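Hypothetical NUDIX hydrolase (Listeria monocytogenes, PDB 3SON) is a putative Nudix hydrolase of the MutT family that binds calcium and probably cleaves nucleoside diphosphates linked to another moiety. Local coordinates at residues 58-63 with 93-98. Numbering follows the deposited sequence.
Sequences LNLDVD and FAIDLT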
loop_
_atom_site.group_PDB
_atom_site.type_symbol
_atom_site.label_atom_id
_atom_site.label_comp_id
_atom_site.label_asym_id
_atom_site.label_seq_id
_atom_site.Cartn_x
_atom_site.Cartn_y
_atom_site.Cartn_z
ATOM N N LEU A 58 -8.459 9.903 -20.149
ATOM C CA LEU A 58 -7.557 10.259 -21.257
ATOM C C LEU A 58 -8.224 10.453 -22.631
ATOM O O LEU A 58 -7.561 10.801 -23.614
ATOM C CB LEU A 58 -6.404 9.190 -21.323
ATOM C CG LEU A 58 -5.738 8.925 -19.997
ATOM C CD1 LEU A 58 -4.688 7.835 -20.137
ATOM C CD2 LEU A 58 -5.083 10.170 -19.436
ATOM N N ASN A 59 -9.554 10.326 -22.646
ATOM C CA ASN A 59 -10.398 10.464 -23.827
ATOM C C ASN A 59 -9.837 9.737 -25.052
ATOM O O ASN A 59 -9.620 10.323 -26.109
ATOM C CB ASN A 59 -10.701 11.938 -24.065
ATOM C CG ASN A 59 -11.643 12.491 -23.014
ATOM O OD1 ASN A 59 -12.814 12.116 -22.954
ATOM N ND2 ASN A 59 -11.122 13.326 -22.132
ATOM N N LEU A 60 -9.616 8.446 -24.879
ATOM C CA LEU A 60 -8.952 7.610 -25.894
ATOM C C LEU A 60 -9.960 6.867 -26.764
ATOM O O LEU A 60 -11.022 6.517 -26.293
ATOM C CB LEU A 60 -8.100 6.516 -25.234
ATOM C CG LEU A 60 -7.045 6.794 -24.169
ATOM C CD1 LEU A 60 -6.649 5.484 -23.465
ATOM C CD2 LEU A 60 -5.844 7.473 -24.793
ATOM N N ASP A 61 -9.588 6.577 -28.011
ATOM C CA ASP A 61 -10.363 5.645 -28.863
ATOM C C ASP A 61 -10.504 4.261 -28.156
ATOM O O ASP A 61 -10.188 4.134 -26.971
ATOM C CB ASP A 61 -9.708 5.513 -30.245
ATOM C CG ASP A 61 -8.292 4.952 -30.176
ATOM O OD1 ASP A 61 -7.349 5.690 -30.533
ATOM O OD2 ASP A 61 -8.119 3.784 -29.758
ATOM N N VAL A 62 -10.934 3.226 -28.878
ATOM C CA VAL A 62 -11.310 1.944 -28.230
ATOM C C VAL A 62 -10.183 0.947 -27.864
ATOM O O VAL A 62 -10.309 0.232 -26.866
ATOM C CB VAL A 62 -12.375 1.178 -29.066
ATOM C CG1 VAL A 62 -13.521 2.105 -29.457
ATOM C CG2 VAL A 62 -11.751 0.536 -30.302
ATOM N N ASP A 63 -9.095 0.900 -28.642
ATOM C CA ASP A 63 -8.107 -0.192 -28.506
ATOM C C ASP A 63 -6.668 0.239 -28.120
ATOM O O ASP A 63 -5.895 0.715 -28.957
ATOM C CB ASP A 63 -8.088 -1.015 -29.806
ATOM C CG ASP A 63 -7.726 -2.484 -29.578
ATOM O OD1 ASP A 63 -7.376 -2.866 -28.438
ATOM O OD2 ASP A 63 -7.801 -3.263 -30.554
ATOM N N PHE A 93 -2.255 -1.043 -12.834
ATOM C CA PHE A 93 -2.045 -1.350 -14.262
ATOM C C PHE A 93 -1.168 -0.329 -14.959
ATOM O O PHE A 93 -0.907 0.709 -14.414
ATOM C CB PHE A 93 -3.402 -1.412 -15.025
ATOM C CG PHE A 93 -4.377 -2.398 -14.494
ATOM C CD1 PHE A 93 -5.127 -2.124 -13.378
ATOM C CD2 PHE A 93 -4.527 -3.635 -15.103
ATOM C CE1 PHE A 93 -6.026 -3.033 -12.887
ATOM C CE2 PHE A 93 -5.448 -4.562 -14.598
ATOM C CZ PHE A 93 -6.139 -4.278 -13.468
ATOM N N ALA A 94 -0.846 -0.568 -16.227
ATOM C CA ALA A 94 -0.091 0.383 -17.021
ATOM C C ALA A 94 -0.553 0.390 -18.452
ATOM O O ALA A 94 -1.059 -0.602 -18.947
ATOM C CB ALA A 94 1.378 0.057 -16.941
ATOM N N ILE A 95 -0.498 1.557 -19.098
ATOM C CA ILE A 95 -0.982 1.667 -20.423
ATOM C C ILE A 95 0.066 2.290 -21.269
ATOM O O ILE A 95 0.603 3.350 -20.893
ATOM C CB ILE A 95 -2.361 2.425 -20.425
ATOM C CG1 ILE A 95 -2.948 2.591 -21.841
ATOM C CG2 ILE A 95 -2.304 3.796 -19.707
ATOM C CD1 ILE A 95 -4.416 2.935 -21.777
ATOM N N ASP A 96 0.341 1.646 -22.419
ATOM C CA ASP A 96 1.328 2.162 -23.363
ATOM C C ASP A 96 0.699 3.141 -24.302
ATOM O O ASP A 96 -0.076 2.745 -25.176
ATOM C CB ASP A 96 1.970 0.979 -24.142
ATOM C CG ASP A 96 3.212 1.367 -24.957
ATOM O OD1 ASP A 96 3.524 2.579 -25.104
ATOM O OD2 ASP A 96 3.918 0.417 -25.438
ATOM N N LEU A 97 1.067 4.422 -24.194
ATOM C CA LEU A 97 0.557 5.417 -25.112
ATOM C C LEU A 97 1.629 5.941 -26.070
ATOM O O LEU A 97 1.462 7.035 -26.621
ATOM C CB LEU A 97 -0.056 6.576 -24.354
ATOM C CG LEU A 97 -1.102 6.226 -23.256
ATOM C CD1 LEU A 97 -1.485 7.462 -22.463
ATOM C CD2 LEU A 97 -2.333 5.579 -23.845
ATOM N N THR A 98 2.665 5.135 -26.343
ATOM C CA THR A 98 3.755 5.521 -27.252
ATOM C C THR A 98 3.212 5.917 -28.641
ATOM O O THR A 98 3.666 6.911 -29.256
ATOM C CB THR A 98 4.798 4.385 -27.394
ATOM O OG1 THR A 98 5.273 4.003 -26.091
ATOM C CG2 THR A 98 5.989 4.832 -28.287
#
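L60 and I95 meet tip to tip, CD1 of L60 lying 3.8 Å from CD1 of I95, where the turn leaving the Nudix helix 46-58 packs against the end of strand 87-96 in the alpha/beta/alpha Nudix fold. The side chains of L60 and L97 cross at about a right angle, CD2 of L60 lying 4.1 Å from CD2 of L97. The other branch of L97 goes to L58, with CD1 of L58 4.0 Å from CD1 of L97, so the fork of L97 serves both leucines. I95 can reach L60 because its CG1 is anti to the backbone N (chi1 180°) and the chain runs on extended to CD1. The backbones stay well apart, the CA atoms of L60 and L97 being 9.8 Å from each other, and methyl groups alone bridge them. Around this cluster, I95 also touches S54 of the helix and V10 of strand 7-15, L97 rests on P12, and L58 on L106. N59, with positive phi, turns the chain out of the helix between the two leucines. An Asx turn from D96 to T98 spans L97 just where the strand ends: the backbone N of T98 donates to OD1 of D96 at 3.0 Å, from 32° out of the carboxylate plane.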